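Carbohydrate oxidase (Microdochium nivale, PDB 3RJA) oxidises the C1 hydroxyl of mono-, oligo- and polysaccharides to the corresponding lactones with its FAD cofactor, passing the electrons to oxygen to give hydrogen peroxide. Local coordinates at residues A[5-8]-A[13-16]; A[24-29]-A[38-43]; A[224-229]-A[336-341]; A[228-233]-A[247-252]. All coordinates share one frame; numbering follows the deposited sequence.

Contact 1: A[5-8]-A[13-16]; sequences ACLS and PIDI. With ABL ((2R,3R,4R,5R)-4,5-dihydroxy-2-(hydroxymethyl)-6-oxopiperidin-3-yl beta-D-glucopyranoside), chain H.
With chi1 at 57°, Ile14 holds its CG1 branch between the backbone N and the carbonyl carbon, which turns CG2 toward the helix and against Leu7. Leu7 answers with CG anti to its own carbonyl carbon (chi1 -71°). The Ile14 methyl therefore settles between two atoms of the leucine: Ile14 CG2 is 3.5 Å from both Leu7 CB and Leu7 CD1, and the pair with CD1 is tighter than ordinary van der Waals packing. Further out, Ser8 OG lies 4.0 Å from Ile14 CD1, a loose contact at the margin. No hydrogen bond joins the two segments.

The contact closes the turn by which helix 2-9 folds back into a loop running to the edge of the FAD-binding domain. Leu7 is buried against Ala52 and Cys55 of helix 46-58, and the disulfide between Cys6 and Cys55 fastens the same helix covalently.

Beyond Ile14 the loop lines a bound disaccharide analogue. Ile16 N gives a nearly straight hydrogen bond to ABL O1A (3.0 Å, 163° at the hydrogen), and Asp15 OD1 comes within 2.8 Å of ABL N5, next to that carbonyl. The other oxygen, Asp15 OD2, lies very close to Asp25 OD2, so a proton is probably held somewhere in the pair. An alanine at Asp15 would remove the carboxylate and is likely to leave N5 of the lactam without its nearest polar neighbour. Pro13 CB rests 3.4 Å from ABL O6A.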
# COMPACT_ATOMS: atom_id res chain seq x y z
N ALA A 5 -28.04 -17.75 -8.27
CA ALA A 5 -28.29 -18.97 -9.05
C ALA A 5 -27.10 -19.26 -9.95
O ALA A 5 -26.63 -20.39 -10.01
CB ALA A 5 -29.55 -18.81 -9.89
N CYS A 6 -26.59 -18.22 -10.61
CA CYS A 6 -25.45 -18.37 -11.53
C CYS A 6 -24.21 -18.89 -10.82
O CYS A 6 -23.54 -19.77 -11.32
CB CYS A 6 -25.11 -17.05 -12.23
SG CYS A 6 -23.82 -17.23 -13.49
N LEU A 7 -23.91 -18.31 -9.66
CA LEU A 7 -22.73 -18.69 -8.91
C LEU A 7 -22.89 -20.13 -8.37
O LEU A 7 -21.95 -20.93 -8.42
CB LEU A 7 -22.49 -17.70 -7.76
CG LEU A 7 -22.02 -16.32 -8.18
CD1 LEU A 7 -22.13 -15.31 -7.02
CD2 LEU A 7 -20.60 -16.35 -8.80
N SER A 8 -24.08 -20.44 -7.86
CA SER A 8 -24.33 -21.77 -7.29
C SER A 8 -24.28 -22.87 -8.36
O SER A 8 -23.72 -23.93 -8.10
CB SER A 8 -25.64 -21.78 -6.53
OG SER A 8 -25.41 -21.29 -5.23
N PRO A 13 -18.96 -20.98 -3.92
CA PRO A 13 -19.59 -20.66 -2.62
C PRO A 13 -19.98 -19.18 -2.56
O PRO A 13 -19.29 -18.31 -3.11
CB PRO A 13 -18.51 -20.99 -1.60
CG PRO A 13 -17.53 -21.90 -2.34
CD PRO A 13 -17.58 -21.48 -3.77
N ILE A 14 -21.15 -18.92 -1.98
CA ILE A 14 -21.65 -17.57 -1.88
C ILE A 14 -21.93 -17.27 -0.42
O ILE A 14 -22.22 -18.17 0.33
CB ILE A 14 -22.88 -17.33 -2.78
CG1 ILE A 14 -24.01 -18.31 -2.48
CG2 ILE A 14 -22.46 -17.39 -4.27
CD1 ILE A 14 -25.36 -17.92 -3.10
N ASP A 15 -21.83 -16.01 -0.01
CA ASP A 15 -22.21 -15.66 1.35
C ASP A 15 -23.73 -15.43 1.41
O ASP A 15 -24.33 -14.98 0.45
CB ASP A 15 -21.47 -14.40 1.86
CG ASP A 15 -20.00 -14.64 2.17
OD1 ASP A 15 -19.56 -15.79 2.38
OD2 ASP A 15 -19.26 -13.63 2.23
N ILE A 16 -24.31 -15.77 2.54
CA ILE A 16 -25.75 -15.65 2.77
C ILE A 16 -25.98 -14.46 3.68
O ILE A 16 -25.53 -14.49 4.83
CB ILE A 16 -26.33 -16.92 3.47
CG1 ILE A 16 -26.23 -18.13 2.54
CG2 ILE A 16 -27.78 -16.70 3.92
CD1 ILE A 16 -26.51 -17.79 1.11
C1A ABL H . -21.73 -17.92 4.20
O1A ABL H . -22.19 -16.77 4.36
C2A ABL H . -22.24 -19.11 5.03
O2A ABL H . -22.69 -18.57 6.27
C3A ABL H . -21.09 -20.09 5.33
O3A ABL H . -21.65 -21.23 6.00
C4A ABL H . -20.44 -20.53 4.06
O1 ABL H . -19.36 -21.45 4.34
C5A ABL H . -19.77 -19.25 3.49
N5 ABL H . -20.76 -18.19 3.30
C6A ABL H . -19.17 -19.55 2.09
O6A ABL H . -19.98 -20.48 1.39
C1 ABL H . -19.39 -22.83 3.89
C2 ABL H . -18.08 -23.51 4.31
O2 ABL H . -16.96 -22.84 3.72
C3 ABL H . -18.08 -24.97 3.87
O3 ABL H . -16.94 -25.58 4.46
C4 ABL H . -19.41 -25.67 4.29
O4 ABL H . -19.49 -26.96 3.70
C5 ABL H . -20.62 -24.84 3.87
O5 ABL H . -20.47 -23.54 4.46
C6 ABL H . -21.98 -25.47 4.19
O6 ABL H . -22.18 -25.79 5.54

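Contact 2: A[24-29]-A[38-43]; sequences RDVEPF and TAIAQT. With ABL ((2R,3R,4R,5R)-4,5-dihydroxy-2-(hydroxymethyl)-6-oxopiperidin-3-yl beta-D-glucopyranoside), chain H.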
# COMPACT_ATOMS: atom_id res chain seq x y z
N ARG A 24 -18.87 -10.82 8.37
CA ARG A 24 -17.43 -10.66 8.33
C ARG A 24 -16.94 -10.13 6.96
O ARG A 24 -16.19 -9.17 6.90
CB ARG A 24 -16.73 -11.99 8.64
CG ARG A 24 -15.22 -11.97 8.37
CD ARG A 24 -14.52 -13.30 8.71
NE ARG A 24 -13.31 -13.44 7.90
CZ ARG A 24 -12.36 -14.36 8.09
NH1 ARG A 24 -12.47 -15.22 9.10
NH2 ARG A 24 -11.30 -14.41 7.27
N ASP A 25 -17.37 -10.78 5.88
CA ASP A 25 -16.85 -10.48 4.55
C ASP A 25 -17.29 -9.08 4.01
O ASP A 25 -16.57 -8.46 3.22
CB ASP A 25 -17.27 -11.56 3.55
CG ASP A 25 -16.52 -12.90 3.73
OD1 ASP A 25 -15.47 -12.98 4.40
OD2 ASP A 25 -17.00 -13.92 3.17
N VAL A 26 -18.48 -8.63 4.44
CA VAL A 26 -19.09 -7.43 3.89
C VAL A 26 -18.63 -6.17 4.67
O VAL A 26 -18.93 -5.03 4.26
CB VAL A 26 -20.66 -7.51 3.91
CG1 VAL A 26 -21.21 -7.10 5.30
CG2 VAL A 26 -21.25 -6.58 2.85
N GLU A 27 -17.93 -6.39 5.77
CA GLU A 27 -17.50 -5.28 6.61
C GLU A 27 -16.21 -4.65 6.04
O GLU A 27 -15.20 -5.36 5.90
CB GLU A 27 -17.25 -5.77 8.05
CG GLU A 27 -16.87 -4.66 9.05
CD GLU A 27 -16.62 -5.20 10.47
OE1 GLU A 27 -15.94 -6.24 10.62
OE2 GLU A 27 -17.13 -4.57 11.43
N PRO A 28 -16.24 -3.36 5.70
CA PRO A 28 -15.01 -2.67 5.18
C PRO A 28 -14.00 -2.44 6.29
O PRO A 28 -14.41 -2.34 7.47
CB PRO A 28 -15.53 -1.30 4.77
CG PRO A 28 -16.75 -1.05 5.73
CD PRO A 28 -17.36 -2.42 5.92
N PHE A 29 -12.72 -2.30 5.95
CA PHE A 29 -11.75 -1.83 6.94
C PHE A 29 -12.11 -0.39 7.38
O PHE A 29 -12.02 -0.05 8.56
CB PHE A 29 -10.29 -1.91 6.42
CG PHE A 29 -9.29 -1.18 7.30
CD1 PHE A 29 -8.94 -1.70 8.57
CD2 PHE A 29 -8.71 0.01 6.88
CE1 PHE A 29 -8.02 -1.02 9.39
CE2 PHE A 29 -7.77 0.72 7.71
CZ PHE A 29 -7.43 0.21 8.94
N THR A 38 -23.97 -6.79 -4.82
CA THR A 38 -25.15 -7.57 -5.14
C THR A 38 -25.04 -9.01 -4.60
O THR A 38 -26.05 -9.62 -4.21
CB THR A 38 -25.51 -7.56 -6.63
OG1 THR A 38 -26.75 -8.25 -6.78
CG2 THR A 38 -24.44 -8.22 -7.49
N ALA A 39 -23.81 -9.54 -4.59
CA ALA A 39 -23.54 -10.85 -4.04
C ALA A 39 -22.07 -10.97 -3.70
O ALA A 39 -21.25 -10.28 -4.30
CB ALA A 39 -23.96 -11.97 -5.05
N ILE A 40 -21.73 -11.85 -2.75
CA ILE A 40 -20.35 -12.12 -2.40
C ILE A 40 -20.00 -13.59 -2.71
O ILE A 40 -20.57 -14.50 -2.10
CB ILE A 40 -20.06 -11.83 -0.93
CG1 ILE A 40 -20.58 -10.43 -0.53
CG2 ILE A 40 -18.54 -11.95 -0.65
CD1 ILE A 40 -20.27 -10.09 0.98
N ALA A 41 -19.07 -13.78 -3.67
CA ALA A 41 -18.51 -15.09 -4.03
C ALA A 41 -17.26 -15.32 -3.17
O ALA A 41 -16.24 -14.63 -3.35
CB ALA A 41 -18.14 -15.15 -5.49
N GLN A 42 -17.35 -16.27 -2.24
CA GLN A 42 -16.24 -16.55 -1.33
C GLN A 42 -15.43 -17.69 -1.95
O GLN A 42 -15.71 -18.88 -1.70
CB GLN A 42 -16.77 -16.93 0.05
CG GLN A 42 -15.70 -16.93 1.16
CD GLN A 42 -16.20 -17.56 2.45
OE1 GLN A 42 -16.63 -16.85 3.39
NE2 GLN A 42 -16.14 -18.87 2.51
N THR A 43 -14.45 -17.34 -2.79
CA THR A 43 -13.82 -18.31 -3.67
C THR A 43 -12.79 -19.18 -2.96
O THR A 43 -12.11 -18.71 -2.06
CB THR A 43 -13.13 -17.63 -4.88
OG1 THR A 43 -12.17 -16.66 -4.42
CG2 THR A 43 -14.18 -16.95 -5.79
C1A ABL H . -21.73 -17.92 4.20
O1A ABL H . -22.19 -16.77 4.36
C2A ABL H . -22.24 -19.11 5.03
O2A ABL H . -22.69 -18.57 6.27
C3A ABL H . -21.09 -20.09 5.33
O3A ABL H . -21.65 -21.23 6.00
C4A ABL H . -20.44 -20.53 4.06
O1 ABL H . -19.36 -21.45 4.34
C5A ABL H . -19.77 -19.25 3.49
N5 ABL H . -20.76 -18.19 3.30
C6A ABL H . -19.17 -19.55 2.09
O6A ABL H . -19.98 -20.48 1.39
C1 ABL H . -19.39 -22.83 3.89
C2 ABL H . -18.08 -23.51 4.31
O2 ABL H . -16.96 -22.84 3.72
C3 ABL H . -18.08 -24.97 3.87
O3 ABL H . -16.94 -25.58 4.46
C4 ABL H . -19.41 -25.67 4.29
O4 ABL H . -19.49 -26.96 3.70
C5 ABL H . -20.62 -24.84 3.87
O5 ABL H . -20.47 -23.54 4.46
C6 ABL H . -21.98 -25.47 4.19
O6 ABL H . -22.18 -25.79 5.54
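Ile40 is the first residue of 38-43 to meet 24-29, coming after Ala39, whose backbone bonds to Met85. Its CD1 lies 3.9 Å from Val26 CB and 4.2 Å from Asp25 CB, and the side chains of Ile40 and Val26 cross at about a right angle. The long branch reaches them because CG1 is anti to the carbonyl carbon (chi1 -49°) and the chain is extended beyond it. The same isoleucine packs on Met85 and Gln87.

Ala41, next along, bonds through its backbone to Met85 again: strand 39-42 is an outer strand of a three-stranded parallel sheet, beside 84-87, in the FAD-binding domain. Segment 24-29 packs over the face of this sheet from which Ile40 projects, Asp25 also touching Gln87, and runs on to Phe29, which touches the bound FAD.

Gln42 comes last, an extended side chain with CG anti to the backbone N (chi1 -167°). Its amide plane stands 79° from the Asp25 carboxylate, and Gln42 CD is 3.8 Å from Asp25 OD2. Asp25 itself has a firmer partner, its OD1 being in a salt bridge with Arg90. On another side, Gln42 CD lies 3.6 Å from ABL C6A, the hydroxymethyl carbon of the sugar analogue. Replacing Gln42 by an alanine takes the amide away and is likely to open a gap between the Asp25 carboxylate and this carbon, leaving the hydroxymethyl group freer to turn.

Contact 3: A[224-229]-A[336-341]; sequences TSALKG and NFVDYY. With NAG (2-acetamido-2-deoxy-beta-D-glucopyranose), chain C.
Apolar packing carries the whole of the direct contact, with Val338 at its centre. CG1 of Val338 is anti to the backbone N (chi1 171°), and this aims the two methyls at different partners on the facing helix. Val338 CG1 lies 4.0 Å from Ala226 CB, while Val338 CG2 lies 4.1 Å from Leu227 CD1. The CA atoms of Leu227 and Val338 are 6.7 Å apart, a close approach to which the small Ala226 beside them probably contributes. Leu227 crosses the valine obliquely, its chi1 of -140° well away from a staggered value.

Polar interactions flank this apolar patch. Asp339 OD1 makes a salt bridge to Lys223, in the first turn of the other helix, and Tyr341 OH probably hydrogen-bonds to Asp251 OD2. An N-acetylglucosamine lies near helix 223-239, its O5 3.6 Å from Ser225 OG.

Aromatic contacts set helix 332-345 between its other neighbours. Phe337 and Tyr340 stack on Trp409 of helix 403-414, and Phe337 and Tyr341 meet Tyr355 of strand 352-359 edge-to-face. Helix 332-345 is thus flanked by helix 223-239, helix 403-414 and strand 352-359 of the eight-stranded antiparallel sheet.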
# COMPACT_ATOMS: atom_id res chain seq x y z
N THR A 224 10.82 26.82 13.09
CA THR A 224 12.22 26.93 12.66
C THR A 224 12.98 25.63 12.77
O THR A 224 13.62 25.23 11.79
CB THR A 224 12.96 28.14 13.29
OG1 THR A 224 12.36 29.34 12.79
CG2 THR A 224 14.44 28.17 12.89
N SER A 225 12.88 24.96 13.93
CA SER A 225 13.51 23.66 14.15
C SER A 225 12.98 22.60 13.17
O SER A 225 13.76 21.81 12.60
CB SER A 225 13.29 23.20 15.60
OG SER A 225 13.76 24.16 16.54
N ALA A 226 11.66 22.59 12.96
CA ALA A 226 11.04 21.62 12.05
C ALA A 226 11.50 21.83 10.60
O ALA A 226 11.74 20.86 9.87
CB ALA A 226 9.52 21.71 12.13
N LEU A 227 11.63 23.09 10.20
CA LEU A 227 12.08 23.47 8.86
C LEU A 227 13.52 23.01 8.63
O LEU A 227 13.84 22.40 7.60
CB LEU A 227 12.00 24.99 8.76
CG LEU A 227 11.52 25.82 7.57
CD1 LEU A 227 10.36 25.21 6.83
CD2 LEU A 227 11.18 27.24 8.08
N LYS A 228 14.40 23.28 9.61
CA LYS A 228 15.79 22.84 9.55
C LYS A 228 15.93 21.32 9.63
O LYS A 228 16.84 20.77 9.04
CB LYS A 228 16.63 23.47 10.67
CG LYS A 228 16.90 24.98 10.56
CD LYS A 228 17.86 25.42 11.69
CE LYS A 228 17.57 26.82 12.28
NZ LYS A 228 17.62 27.95 11.28
N GLY A 229 15.06 20.66 10.39
CA GLY A 229 15.17 19.22 10.58
C GLY A 229 14.75 18.47 9.32
O GLY A 229 15.44 17.58 8.87
N ASN A 336 5.38 25.87 3.65
CA ASN A 336 3.92 25.84 3.75
C ASN A 336 3.52 24.65 4.60
O ASN A 336 2.61 24.75 5.41
CB ASN A 336 3.27 25.71 2.36
CG ASN A 336 3.53 26.91 1.48
OD1 ASN A 336 3.96 27.96 1.97
ND2 ASN A 336 3.28 26.78 0.17
N PHE A 337 4.20 23.52 4.42
CA PHE A 337 3.90 22.31 5.20
C PHE A 337 4.01 22.58 6.70
O PHE A 337 3.11 22.25 7.47
CB PHE A 337 4.82 21.16 4.78
CG PHE A 337 4.61 19.89 5.58
CD1 PHE A 337 5.29 19.69 6.78
CD2 PHE A 337 3.76 18.91 5.12
CE1 PHE A 337 5.11 18.52 7.53
CE2 PHE A 337 3.57 17.74 5.87
CZ PHE A 337 4.25 17.54 7.06
N VAL A 338 5.14 23.16 7.11
CA VAL A 338 5.42 23.47 8.51
C VAL A 338 4.50 24.57 9.10
O VAL A 338 4.12 24.48 10.27
CB VAL A 338 6.93 23.77 8.71
CG1 VAL A 338 7.23 24.30 10.11
CG2 VAL A 338 7.77 22.47 8.43
N ASP A 339 4.15 25.58 8.29
CA ASP A 339 3.16 26.60 8.69
C ASP A 339 1.84 25.94 9.13
O ASP A 339 1.34 26.19 10.24
CB ASP A 339 2.92 27.61 7.55
CG ASP A 339 4.01 28.71 7.48
OD1 ASP A 339 4.80 28.89 8.43
OD2 ASP A 339 4.05 29.41 6.46
N TYR A 340 1.31 25.05 8.27
CA TYR A 340 0.08 24.32 8.53
C TYR A 340 0.23 23.38 9.71
O TYR A 340 -0.63 23.30 10.57
CB TYR A 340 -0.28 23.52 7.27
CG TYR A 340 -1.74 23.12 7.14
CD1 TYR A 340 -2.21 21.93 7.69
CD2 TYR A 340 -2.64 23.94 6.46
CE1 TYR A 340 -3.57 21.57 7.56
CE2 TYR A 340 -3.97 23.59 6.31
CZ TYR A 340 -4.43 22.40 6.86
OH TYR A 340 -5.75 22.06 6.72
N TYR A 341 1.35 22.66 9.76
CA TYR A 341 1.68 21.76 10.87
C TYR A 341 1.41 22.46 12.21
O TYR A 341 0.67 21.93 13.07
CB TYR A 341 3.17 21.42 10.77
CG TYR A 341 3.71 20.29 11.60
CD1 TYR A 341 2.94 19.64 12.59
CD2 TYR A 341 5.02 19.85 11.38
CE1 TYR A 341 3.49 18.59 13.35
CE2 TYR A 341 5.56 18.82 12.13
CZ TYR A 341 4.81 18.19 13.11
OH TYR A 341 5.38 17.13 13.79
C1 NAG C . 12.77 27.32 18.39
C2 NAG C . 13.02 28.75 18.84
C3 NAG C . 14.50 29.03 18.72
C4 NAG C . 15.26 28.00 19.53
C5 NAG C . 14.78 26.56 19.31
C6 NAG C . 15.29 25.68 20.43
C7 NAG C . 12.73 30.38 17.05
C8 NAG C . 11.81 31.37 16.39
N2 NAG C . 12.24 29.72 18.10
O3 NAG C . 14.80 30.33 19.18
O4 NAG C . 16.62 28.14 19.17
O5 NAG C . 13.37 26.45 19.32
O6 NAG C . 15.82 26.53 21.42
O7 NAG C . 13.87 30.21 16.63

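Contact 4: A[228-233]-A[247-252]; sequences KGIEAV and FRIGDY. With ZN (zinc ion), chain F; ABL ((2R,3R,4R,5R)-4,5-dihydroxy-2-(hydroxymethyl)-6-oxopiperidin-3-yl beta-D-glucopyranoside), chain G.
Val233 of helix 223-239 sits on Phe247 and Ile249 of strand 245-251, part of a beta-alpha-beta crossover in which strands 211-217 and 245-251 run parallel with 258-264 between them. The short helix and strand segments are nearly antiparallel (162°), their axes 10.8 Å apart.

Val233 uses both methyls. With CG1 anti to the backbone N (chi1 177°), Val233 CG1 meets the edge of the Phe247 ring, 3.6 Å from Phe247 CE2, while Val233 CG2 meets Ile249 CD1 tip to tip at 4.0 Å. The ring is within reach because Phe247 adopts chi1 76°, which carries CG between its backbone N and carbonyl carbon. Ile230, a turn earlier, makes a looser contact, Ile230 CG1 to Ile249 CD1 at 4.4 Å.

Residues of 247-252 also reach the substrate analogue near the flavin. The CB of Arg248 leaves the strand on the side away from the helix; in the conformer given, one of two, its guanidinium forms a salt bridge with Asp358. Tyr252 presents a ring face to the distal sugar: ABL C6 stands over it toward the rim, 3.4 Å from Tyr252 CE1. Tyr252 OH is hydrogen-bonded to Glu260 and Gln356, which should fix the ring.

On the helix, Glu231 and Asp235 together bind a zinc ion, the bond from Glu231 OE2 measuring 2.0 Å.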
# COMPACT_ATOMS: atom_id res chain seq x y z
N LYS A 228 14.40 23.28 9.61
CA LYS A 228 15.79 22.84 9.55
C LYS A 228 15.93 21.32 9.63
O LYS A 228 16.84 20.77 9.04
CB LYS A 228 16.63 23.47 10.67
CG LYS A 228 16.90 24.98 10.56
CD LYS A 228 17.86 25.42 11.69
CE LYS A 228 17.57 26.82 12.28
NZ LYS A 228 17.62 27.95 11.28
N GLY A 229 15.06 20.66 10.39
CA GLY A 229 15.17 19.22 10.58
C GLY A 229 14.75 18.47 9.32
O GLY A 229 15.44 17.58 8.87
N ILE A 230 13.61 18.86 8.75
CA ILE A 230 13.16 18.26 7.52
C ILE A 230 14.15 18.50 6.38
O ILE A 230 14.36 17.59 5.57
CB ILE A 230 11.73 18.73 7.12
CG1 ILE A 230 10.71 18.27 8.17
CG2 ILE A 230 11.36 18.20 5.67
CD1 ILE A 230 9.42 19.08 8.19
N GLU A 231 14.77 19.69 6.32
CA GLU A 231 15.79 19.95 5.28
C GLU A 231 16.95 18.97 5.49
O GLU A 231 17.43 18.34 4.55
CB GLU A 231 16.31 21.43 5.35
CG GLU A 231 17.77 21.63 4.76
CD GLU A 231 17.74 21.85 3.23
OE1 GLU A 231 16.65 22.16 2.71
OE2 GLU A 231 18.78 21.71 2.55
N ALA A 232 17.38 18.82 6.74
CA ALA A 232 18.53 17.96 7.05
C ALA A 232 18.24 16.49 6.70
O ALA A 232 19.11 15.77 6.21
CB ALA A 232 18.93 18.10 8.55
N VAL A 233 17.01 16.05 6.94
CA VAL A 233 16.66 14.66 6.64
C VAL A 233 16.64 14.46 5.13
O VAL A 233 17.11 13.44 4.64
CB VAL A 233 15.34 14.23 7.30
CG1 VAL A 233 14.97 12.77 6.90
CG2 VAL A 233 15.43 14.39 8.85
N PHE A 247 13.96 4.26 6.86
CA PHE A 247 13.32 5.06 7.91
C PHE A 247 12.28 6.05 7.41
O PHE A 247 12.13 6.26 6.18
CB PHE A 247 14.39 5.76 8.80
CG PHE A 247 15.06 6.98 8.15
CD1 PHE A 247 16.02 6.83 7.16
CD2 PHE A 247 14.74 8.25 8.57
CE1 PHE A 247 16.67 7.96 6.59
CE2 PHE A 247 15.38 9.41 8.00
CZ PHE A 247 16.33 9.25 7.02
N ARG A 248 11.64 6.67 8.38
CA ARG A 248 10.67 7.75 8.13
C ARG A 248 10.61 8.74 9.30
O ARG A 248 11.05 8.43 10.40
CB ARG A 248 9.27 7.18 7.84
CG ARG A 248 8.71 6.15 8.86
CD ARG A 248 7.18 6.04 8.70
NE ARG A 248 6.58 4.83 9.26
CZ ARG A 248 6.03 3.86 8.53
NH1 ARG A 248 5.50 2.80 9.14
NH2 ARG A 248 6.01 3.93 7.21
N ILE A 249 10.07 9.93 9.03
CA ILE A 249 9.65 10.84 10.10
C ILE A 249 8.16 10.60 10.28
O ILE A 249 7.41 10.55 9.29
CB ILE A 249 9.83 12.33 9.74
CG1 ILE A 249 11.29 12.66 9.40
CG2 ILE A 249 9.32 13.26 10.88
CD1 ILE A 249 11.46 13.91 8.52
N GLY A 250 7.73 10.46 11.53
CA GLY A 250 6.32 10.28 11.84
C GLY A 250 5.97 11.12 13.05
O GLY A 250 6.81 11.31 13.91
N ASP A 251 4.74 11.63 13.08
CA ASP A 251 4.20 12.30 14.27
C ASP A 251 2.80 11.77 14.56
O ASP A 251 1.88 11.98 13.76
CB ASP A 251 4.15 13.80 14.06
CG ASP A 251 3.84 14.57 15.36
OD1 ASP A 251 3.63 13.94 16.44
OD2 ASP A 251 3.83 15.82 15.28
N TYR A 252 2.67 11.07 15.69
CA TYR A 252 1.42 10.52 16.19
C TYR A 252 0.95 11.27 17.46
O TYR A 252 -0.03 10.88 18.08
CB TYR A 252 1.59 9.02 16.49
CG TYR A 252 2.39 8.35 15.39
CD1 TYR A 252 1.78 8.05 14.16
CD2 TYR A 252 3.75 8.08 15.55
CE1 TYR A 252 2.50 7.49 13.12
CE2 TYR A 252 4.48 7.51 14.50
CZ TYR A 252 3.84 7.21 13.30
OH TYR A 252 4.52 6.65 12.26
ZN ZN F . 20.55 21.12 3.12
C1A ABL G . -0.01 2.64 6.94
O1A ABL G . 0.27 2.60 5.72
C2A ABL G . 1.09 2.85 8.00
O2A ABL G . 2.27 2.20 7.53
C3A ABL G . 0.70 2.32 9.41
O3A ABL G . 1.66 2.86 10.34
C4A ABL G . -0.67 2.84 9.78
O1 ABL G . -1.07 2.41 11.11
C5A ABL G . -1.73 2.29 8.76
N5 ABL G . -1.30 2.53 7.35
C6A ABL G . -3.11 2.98 8.90
O6A ABL G . -4.21 2.15 8.46
C1 ABL G . -0.91 3.33 12.23
C2 ABL G . -1.90 2.97 13.37
O2 ABL G . -3.23 3.05 12.84
C3 ABL G . -1.69 3.93 14.54
O3 ABL G . -2.58 3.63 15.62
C4 ABL G . -0.19 3.89 14.98
O4 ABL G . 0.07 4.74 16.08
C5 ABL G . 0.70 4.27 13.79
O5 ABL G . 0.43 3.34 12.71
C6 ABL G . 2.19 4.29 14.15
O6 ABL G . 2.66 3.11 14.73

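Overall arrangement
From the N terminus, contact 1 closes the short loop after helix 2-9, and contact 2 then closes the one between helix 20-25 and strand 39-42. The two are in series yet touch, their centres 12 Å apart: Asp15 N probably bonds to Ile40 O, and both line one copy of the sugar analogue at the edge of the FAD-binding domain. Contacts 3 and 4 lie across the chain's centre, their centres 39 to 55 Å from those of the first pair. Both start from helix 223-239 and share Lys228 and Gly229. Contact 4, closing at 252, is the short connection to the large sheet and nests within the longer span of contact 3, which reaches on to helix 332-345.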